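Local coordinates for protein beta-galactosidase (Marinomonas sp. ef1, PDB 6Y2K) that probably hydrolyses terminal beta-galactosyl residues as a cold-active, hexameric beta-galactosidase of glycoside hydrolase family 42, at residues M88-K91 / V97-F100; D251-G256 / I455-A460; A262-Y267 / D300-C305. All blocks are in the same frame, centred on the assembly; numbering follows the deposited sequence.

How the contacts relate
From the N terminus, contact 1 comes first: 88-91 and 97-100 close a loop of five residues between helix 79-84 and helix 111-128, beside another subunit. Contact 2 opens next, at helix 252-256, and closes only at 455-460, the end of strand 453-456 and the turn after it, joining the barrel to the trimerisation domain. Contact 3, strand 261-266 with helix 294-305, is nested inside that span and belongs to the barrel. Contacts 2 and 3 touch: His253 CD2 lies 3.6 Å from Cys305 SG and Ile455 CB 3.8 Å from Leu301 N, so helix 294-305 meets both helix 252-256 and the second domain's strand. Contact 1 stands apart, nearest atoms about 15 Å from contact 2.

Contact 1. Residues M88-K91 / V97-F100; sequences MLAK and VRGF
Ala90 and Arg98 supply the polar part of this contact. Arg98 N donates to Ala90 O over 2.9 Å, nearly straight at 167°. The same oxygen also receives a CA-H...O contact from Val97 CA, at 3.5 Å. A water supplies the next link, accepting from Ala90 N at 2.9 Å and donating to Arg98 O at 2.8 Å. Lys91 and Val97 form a single beta bridge, their CA atoms 4.4 Å apart.

The apolar part centres on Val97. With its CG1 anti to the backbone N (chi1 173°), the two methyls serve different neighbours: CG1 meets Leu89 CD1 at 3.7 Å, whereas CG2 lies 3.8 Å from CE near the end of the extended Lys91 chain. The other branch of Leu89 rests against the backbone, CD2 being 3.6 Å from Arg98 O. Beside the Ala90 methyl runs the aliphatic part of Arg98, which bends at chi3; its guanidinium donates to His146 O and to Val200 O of the second subunit, while the Gly99 backbone also bonds to that subunit.

One direct backbone bond and one water-mediated link thus hold the closed end of a surface loop, with aliphatic groups packed alongside. The chemistry implies a loop whose polar links run through the main chain and whose apolar contacts run through Leu89, Val97 and the Lys91 chain, leaving the Arg98 charge to reach across the subunit interface.

Contact 2. Residues D251-G256 / I455-A460; sequences DHHKVG and IVPSNA
His253 has its CG anti to the carbonyl carbon (chi1 -63°), and a chi2 of 109° turns the imidazole broadside to Pro457. The proline comes over one ring face: its CB is 3.6 Å from the imidazole centroid and only 8° off the ring normal, the geometry of a CH-pi contact. CG and CD of Pro457 extend over the CD2-NE2 side, with CG 3.9 Å from His253 CD2. At the edge of the ring, and in its plane, a water lies 3.0 Å from His253 NE2 and donates to Ile455 O at 2.6 Å.

Each partner sits in a locally bonded piece of chain. Asp251 N-caps helix 252-256, its OD1 accepting from Lys254 N at 3.1 Å from well above the carboxylate plane. On the other segment a type I turn starts at Pro457, closed by the bond from Ala460 N to Pro457 O. Tyr418 and Cys305 also pack on His253.

No direct hydrogen bond joins 251-256 to 455-460, which meet where the barrel adjoins the trimerisation domain. The segments bury 112 Å² together, and the chemistry implies a contact in which dispersion and CH-pi attraction act over the ring face, while the polar edge is served through water.

Contact 3. Residues A262-Y267 / D300-C305; sequences ASWDSY and DLYRGC
Trp264 and Tyr302 meet at the centre of this buried contact. Tyr302 CD2 comes over one face of the indole, 3.4 Å from Trp264 CG, and the same atom presses on Trp264 CB. The ring planes are inclined at 42°, with 5.2 Å between the centroids of the indole's five-membered ring and the phenol ring, so the aromatics meet obliquely. Trp264 chi1 of 83° puts CG between the backbone N and carbonyl carbon, swinging the indole across the tyrosine. Further along, Ala262 CB sits above the helix, 4.1 Å from both Tyr302 CB and Cys305 CB, and close to Tyr302 O.

The next shell fixes both rings. Trp264 NE1 is hydrogen-bonded to His299 ND1 and Tyr302 OH to Met244 O, while Ser266 CB sits 3.5 Å above the indole plane. Outside the pair, Arg303 NH1 forms a salt bridge to Asp300 OD1 at 2.7 Å, the oxygen lying in the guanidinium plane and offering its anti lone pair; Arg303 also reaches Asp454 in strand 453-456.

Strand and helix segments run nearly antiparallel, at 150° with axes 7.4 Å apart. This is a helix packed on the outside of a barrel strand, as in the beta-alpha-beta units of the eight-stranded TIM barrel.

Contact 1. Residues M88-K91 / V97-F100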
ATOM      1  N   MET A  88     -37.829 -35.042  23.199  1.00 17.85           N
ATOM      2  CA  MET A  88     -37.118 -33.976  23.915  1.00 17.51           C
ATOM      3  C   MET A  88     -36.015 -33.316  23.087  1.00 16.83           C
ATOM      4  O   MET A  88     -35.605 -32.207  23.400  1.00 16.18           O
ATOM      5  CB  MET A  88     -36.525 -34.476  25.256  1.00 17.49           C
ATOM      6  CG  MET A  88     -35.167 -35.151  25.175  1.00 17.70           C
ATOM      7  SD  MET A  88     -34.644 -35.882  26.738  1.00 18.40           S
ATOM      8  CE  MET A  88     -33.610 -34.557  27.359  1.00 18.52           C
ATOM      9  N   LEU A  89     -35.519 -33.999  22.058  1.00 16.84           N
ATOM     10  CA  LEU A  89     -34.395 -33.487  21.286  1.00 16.80           C
ATOM     11  C   LEU A  89     -34.795 -32.353  20.349  1.00 16.36           C
ATOM     12  O   LEU A  89     -35.810 -32.423  19.657  1.00 15.69           O
ATOM     13  CB  LEU A  89     -33.707 -34.610  20.501  1.00 17.14           C
ATOM     14  CG  LEU A  89     -33.010 -35.684  21.347  1.00 17.16           C
ATOM     15  CD1 LEU A  89     -32.532 -36.822  20.456  1.00 17.62           C
ATOM     16  CD2 LEU A  89     -31.843 -35.119  22.144  1.00 17.48           C
ATOM     17  N   ALA A  90     -33.977 -31.305  20.341  1.00 16.29           N
ATOM     18  CA  ALA A  90     -34.161 -30.184  19.432  1.00 16.42           C
ATOM     19  C   ALA A  90     -33.838 -30.572  17.992  1.00 16.96           C
ATOM     20  O   ALA A  90     -33.156 -31.571  17.740  1.00 15.82           O
ATOM     21  CB  ALA A  90     -33.261 -29.033  19.856  1.00 16.54           C
ATOM     22  N   LYS A  91     -34.337 -29.778  17.053  1.00 17.96           N
ATOM     23  CA  LYS A  91     -33.816 -29.790  15.681  1.00 18.77           C
ATOM     24  C   LYS A  91     -33.257 -28.427  15.345  1.00 18.35           C
ATOM     25  O   LYS A  91     -33.825 -27.403  15.740  1.00 17.08           O
ATOM     26  CB  LYS A  91     -34.891 -30.169  14.676  1.00 20.36           C
ATOM     27  CG  LYS A  91     -35.262 -31.624  14.750  1.00 22.05           C
ATOM     28  CD  LYS A  91     -36.295 -32.000  13.715  1.00 23.59           C
ATOM     29  CE  LYS A  91     -36.553 -33.494  13.792  1.00 24.71           C
ATOM     30  NZ  LYS A  91     -37.541 -33.884  12.755  1.00 26.24           N
ATOM     31  N   VAL A  97     -31.699 -33.400  13.797  1.00 20.85           N
ATOM     32  CA  VAL A  97     -31.761 -33.611  15.240  1.00 20.20           C
ATOM     33  C   VAL A  97     -30.421 -33.190  15.857  1.00 18.77           C
ATOM     34  O   VAL A  97     -29.355 -33.440  15.282  1.00 18.09           O
ATOM     35  CB  VAL A  97     -32.105 -35.080  15.591  1.00 20.44           C
ATOM     36  CG1 VAL A  97     -32.010 -35.328  17.100  1.00 21.07           C
ATOM     37  CG2 VAL A  97     -33.501 -35.427  15.083  1.00 20.93           C
ATOM     38  N   ARG A  98     -30.499 -32.521  17.007  1.00 17.34           N
ATOM     39  CA  ARG A  98     -29.324 -32.113  17.763  1.00 16.86           C
ATOM     40  C   ARG A  98     -29.127 -33.133  18.882  1.00 16.92           C
ATOM     41  O   ARG A  98     -29.828 -33.096  19.904  1.00 16.50           O
ATOM     42  CB  ARG A  98     -29.506 -30.704  18.321  1.00 16.72           C
ATOM     43  CG  ARG A  98     -29.906 -29.689  17.268  1.00 16.81           C
ATOM     44  CD  ARG A  98     -29.732 -28.267  17.760  1.00 16.55           C
ATOM     45  NE  ARG A  98     -28.324 -27.870  17.813  1.00 16.11           N
ATOM     46  CZ  ARG A  98     -27.886 -26.677  18.206  1.00 15.94           C
ATOM     47  NH1 ARG A  98     -28.743 -25.732  18.596  1.00 15.78           N
ATOM     48  NH2 ARG A  98     -26.578 -26.423  18.217  1.00 16.06           N
ATOM     49  N   GLY A  99     -28.177 -34.044  18.673  1.00 16.56           N
ATOM     50  CA  GLY A  99     -28.085 -35.260  19.478  1.00 16.34           C
ATOM     51  C   GLY A  99     -27.249 -35.175  20.741  1.00 15.98           C
ATOM     52  O   GLY A  99     -26.511 -34.211  20.964  1.00 16.02           O
ATOM     53  N   PHE A 100     -27.388 -36.215  21.558  1.00 15.69           N
ATOM     54  CA  PHE A 100     -26.493 -36.516  22.676  1.00 15.15           C
ATOM     55  C   PHE A 100     -25.032 -36.667  22.226  1.00 15.15           C
ATOM     56  O   PHE A 100     -24.750 -37.053  21.081  1.00 14.86           O
ATOM     57  CB  PHE A 100     -26.960 -37.820  23.348  1.00 15.14           C
ATOM     58  CG  PHE A 100     -26.258 -38.141  24.643  1.00 14.45           C
ATOM     59  CD1 PHE A 100     -26.756 -37.681  25.858  1.00 14.39           C
ATOM     60  CD2 PHE A 100     -25.118 -38.925  24.648  1.00 14.43           C
ATOM     61  CE1 PHE A 100     -26.107 -37.971  27.056  1.00 14.01           C
ATOM     62  CE2 PHE A 100     -24.460 -39.214  25.844  1.00 14.16           C
ATOM     63  CZ  PHE A 100     -24.959 -38.742  27.045  1.00 13.97           C
TER
HETATM   64  O   HOH W   1     -31.348 -31.485  21.547  1.00 14.52           O

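Contact 2. Residues D251-G256 / I455-A460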
ATOM      1  N   ASP A 251     -35.085 -13.358  26.241  1.00 15.12           N
ATOM      2  CA  ASP A 251     -35.235 -12.140  27.037  1.00 15.23           C
ATOM      3  C   ASP A 251     -34.676 -12.365  28.443  1.00 15.22           C
ATOM      4  O   ASP A 251     -35.330 -12.999  29.284  1.00 14.88           O
ATOM      5  CB  ASP A 251     -36.714 -11.737  27.069  1.00 15.30           C
ATOM      6  CG  ASP A 251     -36.962 -10.398  27.748  1.00 15.50           C
ATOM      7  OD1 ASP A 251     -36.077  -9.890  28.465  1.00 15.35           O
ATOM      8  OD2 ASP A 251     -38.081  -9.864  27.557  1.00 15.44           O
ATOM      9  N   HIS A 252     -33.476 -11.829  28.688  1.00 14.82           N
ATOM     10  CA  HIS A 252     -32.775 -12.017  29.961  1.00 15.07           C
ATOM     11  C   HIS A 252     -33.400 -11.188  31.089  1.00 15.76           C
ATOM     12  O   HIS A 252     -33.272 -11.553  32.259  1.00 17.09           O
ATOM     13  CB  HIS A 252     -31.291 -11.667  29.844  1.00 14.83           C
ATOM     14  CG  HIS A 252     -30.512 -12.563  28.925  1.00 14.88           C
ATOM     15  ND1 HIS A 252     -30.892 -12.823  27.624  1.00 14.53           N
ATOM     16  CD2 HIS A 252     -29.359 -13.244  29.122  1.00 14.71           C
ATOM     17  CE1 HIS A 252     -30.005 -13.631  27.065  1.00 14.73           C
ATOM     18  NE2 HIS A 252     -29.062 -13.897  27.950  1.00 14.47           N
ATOM     19  N   HIS A 253     -34.047 -10.073  30.759  1.00 16.42           N
ATOM     20  CA  HIS A 253     -34.787  -9.303  31.766  1.00 17.32           C
ATOM     21  C   HIS A 253     -35.980 -10.107  32.301  1.00 17.55           C
ATOM     22  O   HIS A 253     -36.248 -10.104  33.509  1.00 17.15           O
ATOM     23  CB  HIS A 253     -35.290  -7.967  31.207  1.00 18.00           C
ATOM     24  CG  HIS A 253     -34.198  -7.032  30.792  1.00 18.66           C
ATOM     25  ND1 HIS A 253     -33.922  -6.747  29.473  1.00 19.32           N
ATOM     26  CD2 HIS A 253     -33.291  -6.343  31.522  1.00 18.68           C
ATOM     27  CE1 HIS A 253     -32.912  -5.902  29.413  1.00 18.46           C
ATOM     28  NE2 HIS A 253     -32.507  -5.644  30.642  1.00 19.08           N
ATOM     29  N   LYS A 254     -36.670 -10.811  31.402  1.00 17.65           N
ATOM     30  CA  LYS A 254     -37.879 -11.555  31.762  1.00 18.10           C
ATOM     31  C   LYS A 254     -37.535 -12.791  32.594  1.00 18.15           C
ATOM     32  O   LYS A 254     -38.171 -13.043  33.619  1.00 18.28           O
ATOM     33  CB  LYS A 254     -38.700 -11.919  30.519  1.00 18.58           C
ATOM     34  CG  LYS A 254     -40.119 -12.375  30.829  1.00 19.26           C
ATOM     35  CD  LYS A 254     -40.930 -12.581  29.562  1.00 19.78           C
ATOM     36  CE  LYS A 254     -42.362 -12.986  29.898  1.00 20.24           C
ATOM     37  NZ  LYS A 254     -43.196 -13.233  28.690  1.00 20.16           N
ATOM     38  N   VAL A 255     -36.513 -13.538  32.177  1.00 17.79           N
ATOM     39  CA  VAL A 255     -35.996 -14.655  32.991  1.00 18.07           C
ATOM     40  C   VAL A 255     -35.550 -14.128  34.362  1.00 18.19           C
ATOM     41  O   VAL A 255     -35.830 -14.745  35.386  1.00 18.44           O
ATOM     42  CB  VAL A 255     -34.843 -15.403  32.281  1.00 17.74           C
ATOM     43  CG1 VAL A 255     -34.146 -16.396  33.212  1.00 18.14           C
ATOM     44  CG2 VAL A 255     -35.372 -16.128  31.052  1.00 17.85           C
ATOM     45  N   GLY A 256     -34.886 -12.971  34.366  1.00 18.97           N
ATOM     46  CA  GLY A 256     -34.409 -12.328  35.586  1.00 19.29           C
ATOM     47  C   GLY A 256     -35.464 -11.951  36.614  1.00 19.57           C
ATOM     48  O   GLY A 256     -35.146 -11.899  37.804  1.00 19.27           O
ATOM     49  N   ILE A 455     -27.310   0.059  32.141  1.00 17.00           N
ATOM     50  CA  ILE A 455     -28.065  -0.433  30.995  1.00 16.88           C
ATOM     51  C   ILE A 455     -29.381  -0.951  31.555  1.00 17.09           C
ATOM     52  O   ILE A 455     -29.387  -1.747  32.495  1.00 17.06           O
ATOM     53  CB  ILE A 455     -27.293  -1.512  30.209  1.00 16.58           C
ATOM     54  CG1 ILE A 455     -26.033  -0.879  29.595  1.00 16.96           C
ATOM     55  CG2 ILE A 455     -28.185  -2.140  29.141  1.00 16.54           C
ATOM     56  CD1 ILE A 455     -25.148  -1.837  28.807  1.00 17.22           C
ATOM     57  N   VAL A 456     -30.485  -0.491  30.975  1.00 17.05           N
ATOM     58  CA  VAL A 456     -31.809  -0.697  31.549  1.00 17.72           C
ATOM     59  C   VAL A 456     -32.799  -1.293  30.545  1.00 18.24           C
ATOM     60  O   VAL A 456     -32.674  -1.066  29.334  1.00 18.44           O
ATOM     61  CB  VAL A 456     -32.389   0.622  32.125  1.00 17.49           C
ATOM     62  CG1 VAL A 456     -31.433   1.217  33.142  1.00 17.46           C
ATOM     63  CG2 VAL A 456     -32.702   1.635  31.032  1.00 17.58           C
ATOM     64  N   PRO A 457     -33.800  -2.043  31.046  1.00 19.02           N
ATOM     65  CA  PRO A 457     -34.868  -2.520  30.174  1.00 19.42           C
ATOM     66  C   PRO A 457     -35.843  -1.404  29.864  1.00 20.57           C
ATOM     67  O   PRO A 457     -35.806  -0.349  30.511  1.00 19.78           O
ATOM     68  CB  PRO A 457     -35.547  -3.590  31.022  1.00 19.13           C
ATOM     69  CG  PRO A 457     -35.349  -3.134  32.424  1.00 19.05           C
ATOM     70  CD  PRO A 457     -33.978  -2.521  32.436  1.00 19.17           C
ATOM     71  N   SER A 458     -36.730  -1.645  28.904  1.00 22.97           N
ATOM     72  CA  SER A 458     -37.685  -0.625  28.482  1.00 24.50           C
ATOM     73  C   SER A 458     -38.773  -0.313  29.515  1.00 25.93           C
ATOM     74  O   SER A 458     -39.361   0.770  29.473  1.00 25.55           O
ATOM     75  CB  SER A 458     -38.298  -0.969  27.126  1.00 25.89           C
ATOM     76  OG  SER A 458     -38.933  -2.222  27.161  1.00 29.07           O
ATOM     77  N   ASN A 459     -39.012  -1.227  30.457  1.00 27.23           N
ATOM     78  CA  ASN A 459     -39.948  -0.965  31.565  1.00 28.70           C
ATOM     79  C   ASN A 459     -39.302  -0.368  32.830  1.00 29.26           C
ATOM     80  O   ASN A 459     -39.960  -0.264  33.865  1.00 30.54           O
ATOM     81  CB  ASN A 459     -40.725  -2.239  31.910  1.00 29.41           C
ATOM     82  CG  ASN A 459     -39.848  -3.340  32.487  1.00 31.16           C
ATOM     83  OD1 ASN A 459     -38.620  -3.221  32.570  1.00 29.62           O
ATOM     84  ND2 ASN A 459     -40.485  -4.433  32.885  1.00 32.78           N
ATOM     85  N   ALA A 460     -38.029   0.019  32.763  1.00 28.71           N
ATOM     86  CA  ALA A 460     -37.339   0.546  33.941  1.00 28.92           C
ATOM     87  C   ALA A 460     -37.868   1.934  34.323  1.00 28.90           C
ATOM     88  O   ALA A 460     -38.196   2.739  33.439  1.00 28.07           O
ATOM     89  CB  ALA A 460     -35.839   0.617  33.691  1.00 29.43           C
TER
HETATM   90  O   HOH W   2     -30.226  -4.210  32.019  1.00 20.02           O

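Contact 3. Residues A262-Y267 / D300-C305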
ATOM      1  N   ALA A 262     -28.459 -11.873  38.877  1.00 15.80           N
ATOM      2  CA  ALA A 262     -27.994 -12.131  37.517  1.00 16.01           C
ATOM      3  C   ALA A 262     -26.504 -12.395  37.604  1.00 15.76           C
ATOM      4  O   ALA A 262     -25.761 -11.566  38.121  1.00 15.93           O
ATOM      5  CB  ALA A 262     -28.263 -10.938  36.622  1.00 15.93           C
ATOM      6  N   SER A 263     -26.069 -13.555  37.128  1.00 15.62           N
ATOM      7  CA  SER A 263     -24.647 -13.841  37.015  1.00 15.62           C
ATOM      8  C   SER A 263     -24.306 -14.039  35.557  1.00 15.38           C
ATOM      9  O   SER A 263     -25.188 -14.312  34.741  1.00 15.98           O
ATOM     10  CB  SER A 263     -24.243 -15.070  37.825  1.00 15.57           C
ATOM     11  OG  SER A 263     -24.707 -16.269  37.250  1.00 15.65           O
ATOM     12  N   TRP A 264     -23.031 -13.883  35.224  1.00 15.24           N
ATOM     13  CA  TRP A 264     -22.603 -14.126  33.852  1.00 15.51           C
ATOM     14  C   TRP A 264     -21.180 -14.625  33.737  1.00 15.07           C
ATOM     15  O   TRP A 264     -20.416 -14.628  34.711  1.00 14.69           O
ATOM     16  CB  TRP A 264     -22.886 -12.906  32.960  1.00 15.78           C
ATOM     17  CG  TRP A 264     -21.862 -11.838  33.007  1.00 15.86           C
ATOM     18  CD1 TRP A 264     -21.640 -10.960  34.024  1.00 16.17           C
ATOM     19  CD2 TRP A 264     -20.933 -11.504  31.971  1.00 15.89           C
ATOM     20  NE1 TRP A 264     -20.615 -10.103  33.693  1.00 16.25           N
ATOM     21  CE2 TRP A 264     -20.163 -10.412  32.435  1.00 16.15           C
ATOM     22  CE3 TRP A 264     -20.685 -12.012  30.687  1.00 16.02           C
ATOM     23  CZ2 TRP A 264     -19.148  -9.833  31.670  1.00 16.15           C
ATOM     24  CZ3 TRP A 264     -19.669 -11.439  29.921  1.00 16.07           C
ATOM     25  CH2 TRP A 264     -18.921 -10.356  30.412  1.00 16.03           C
ATOM     26  N   ASP A 265     -20.859 -15.085  32.529  1.00 15.10           N
ATOM     27  CA  ASP A 265     -19.662 -15.847  32.263  1.00 14.91           C
ATOM     28  C   ASP A 265     -18.785 -15.064  31.290  1.00 15.22           C
ATOM     29  O   ASP A 265     -19.120 -14.944  30.107  1.00 15.36           O
ATOM     30  CB  ASP A 265     -20.056 -17.222  31.704  1.00 14.88           C
ATOM     31  CG  ASP A 265     -20.917 -18.036  32.679  1.00 14.97           C
ATOM     32  OD1 ASP A 265     -20.931 -17.712  33.876  1.00 15.02           O
ATOM     33  OD2 ASP A 265     -21.573 -19.015  32.259  1.00 15.10           O
ATOM     34  N   SER A 266     -17.673 -14.539  31.808  1.00 15.27           N
ATOM     35  CA  SER A 266     -16.818 -13.585  31.108  1.00 15.24           C
ATOM     36  C   SER A 266     -15.511 -14.223  30.667  1.00 14.92           C
ATOM     37  O   SER A 266     -14.675 -14.620  31.496  1.00 14.65           O
ATOM     38  CB  SER A 266     -16.499 -12.381  31.993  1.00 15.35           C
ATOM     39  OG  SER A 266     -15.687 -11.446  31.283  1.00 15.88           O
ATOM     40  N   TYR A 267     -15.329 -14.289  29.350  1.00 14.67           N
ATOM     41  CA  TYR A 267     -14.126 -14.822  28.755  1.00 14.77           C
ATOM     42  C   TYR A 267     -13.610 -13.824  27.723  1.00 14.75           C
ATOM     43  O   TYR A 267     -13.777 -14.035  26.519  1.00 14.98           O
ATOM     44  CB  TYR A 267     -14.422 -16.183  28.144  1.00 15.00           C
ATOM     45  CG  TYR A 267     -14.865 -17.217  29.152  1.00 15.51           C
ATOM     46  CD1 TYR A 267     -13.931 -17.894  29.936  1.00 15.78           C
ATOM     47  CD2 TYR A 267     -16.216 -17.519  29.328  1.00 15.56           C
ATOM     48  CE1 TYR A 267     -14.325 -18.842  30.861  1.00 15.91           C
ATOM     49  CE2 TYR A 267     -16.623 -18.469  30.251  1.00 15.67           C
ATOM     50  CZ  TYR A 267     -15.674 -19.125  31.016  1.00 15.59           C
ATOM     51  OH  TYR A 267     -16.059 -20.080  31.919  1.00 15.45           O
ATOM     52  N   ASP A 300     -22.962  -4.101  33.248  1.00 14.88           N
ATOM     53  CA  ASP A 300     -24.070  -3.133  33.339  1.00 15.28           C
ATOM     54  C   ASP A 300     -25.425  -3.700  32.873  1.00 15.21           C
ATOM     55  O   ASP A 300     -26.456  -3.465  33.516  1.00 15.56           O
ATOM     56  CB  ASP A 300     -23.727  -1.838  32.574  1.00 15.47           C
ATOM     57  CG  ASP A 300     -22.582  -1.039  33.223  1.00 15.86           C
ATOM     58  OD1 ASP A 300     -22.335  -1.191  34.455  1.00 15.55           O
ATOM     59  OD2 ASP A 300     -21.922  -0.259  32.487  1.00 15.32           O
ATOM     60  N   LEU A 301     -25.427  -4.436  31.768  1.00 15.02           N
ATOM     61  CA  LEU A 301     -26.644  -5.108  31.290  1.00 15.41           C
ATOM     62  C   LEU A 301     -27.196  -6.077  32.350  1.00 15.45           C
ATOM     63  O   LEU A 301     -28.387  -6.045  32.678  1.00 15.79           O
ATOM     64  CB  LEU A 301     -26.359  -5.858  29.982  1.00 15.17           C
ATOM     65  CG  LEU A 301     -27.418  -6.794  29.392  1.00 15.04           C
ATOM     66  CD1 LEU A 301     -28.645  -6.033  28.917  1.00 14.86           C
ATOM     67  CD2 LEU A 301     -26.799  -7.577  28.245  1.00 14.90           C
ATOM     68  N   TYR A 302     -26.322  -6.909  32.900  1.00 15.78           N
ATOM     69  CA  TYR A 302     -26.753  -7.944  33.850  1.00 16.06           C
ATOM     70  C   TYR A 302     -27.013  -7.420  35.269  1.00 16.39           C
ATOM     71  O   TYR A 302     -27.849  -7.982  35.977  1.00 16.35           O
ATOM     72  CB  TYR A 302     -25.805  -9.154  33.819  1.00 15.36           C
ATOM     73  CG  TYR A 302     -25.835  -9.892  32.474  1.00 15.24           C
ATOM     74  CD1 TYR A 302     -27.048 -10.230  31.868  1.00 15.36           C
ATOM     75  CD2 TYR A 302     -24.659 -10.245  31.805  1.00 15.00           C
ATOM     76  CE1 TYR A 302     -27.094 -10.880  30.636  1.00 15.48           C
ATOM     77  CE2 TYR A 302     -24.701 -10.913  30.575  1.00 15.27           C
ATOM     78  CZ  TYR A 302     -25.923 -11.231  29.998  1.00 15.30           C
ATOM     79  OH  TYR A 302     -26.022 -11.899  28.785  1.00 15.29           O
ATOM     80  N   ARG A 303     -26.339  -6.348  35.682  1.00 16.63           N
ATOM     81  CA  ARG A 303     -26.765  -5.639  36.895  1.00 16.63           C
ATOM     82  C   ARG A 303     -28.237  -5.202  36.748  1.00 16.70           C
ATOM     83  O   ARG A 303     -29.013  -5.322  37.691  1.00 16.15           O
ATOM     84  CB  ARG A 303     -25.865  -4.442  37.223  1.00 17.00           C
ATOM     85  CG  ARG A 303     -26.206  -3.782  38.564  1.00 17.24           C
ATOM     86  CD  ARG A 303     -25.207  -2.706  38.987  1.00 17.94           C
ATOM     87  NE  ARG A 303     -25.277  -1.547  38.086  1.00 18.27           N
ATOM     88  CZ  ARG A 303     -24.445  -1.291  37.076  1.00 18.63           C
ATOM     89  NH1 ARG A 303     -23.394  -2.072  36.821  1.00 18.78           N
ATOM     90  NH2 ARG A 303     -24.658  -0.216  36.318  1.00 18.98           N
ATOM     91  N   GLY A 304     -28.623  -4.732  35.561  1.00 16.68           N
ATOM     92  CA  GLY A 304     -30.024  -4.409  35.285  1.00 17.43           C
ATOM     93  C   GLY A 304     -30.948  -5.627  35.335  1.00 17.91           C
ATOM     94  O   GLY A 304     -31.982  -5.589  35.999  1.00 17.61           O
ATOM     95  N   CYS A 305     -30.551  -6.714  34.667  1.00 17.85           N
ATOM     96  CA  CYS A 305     -31.281  -7.989  34.711  1.00 18.55           C
ATOM     97  C   CYS A 305     -31.435  -8.564  36.123  1.00 19.36           C
ATOM     98  O   CYS A 305     -32.423  -9.254  36.404  1.00 20.29           O
ATOM     99  CB  CYS A 305     -30.605  -9.045  33.827  1.00 17.85           C
ATOM    100  SG  CYS A 305     -30.632  -8.673  32.062  1.00 18.27           S
TER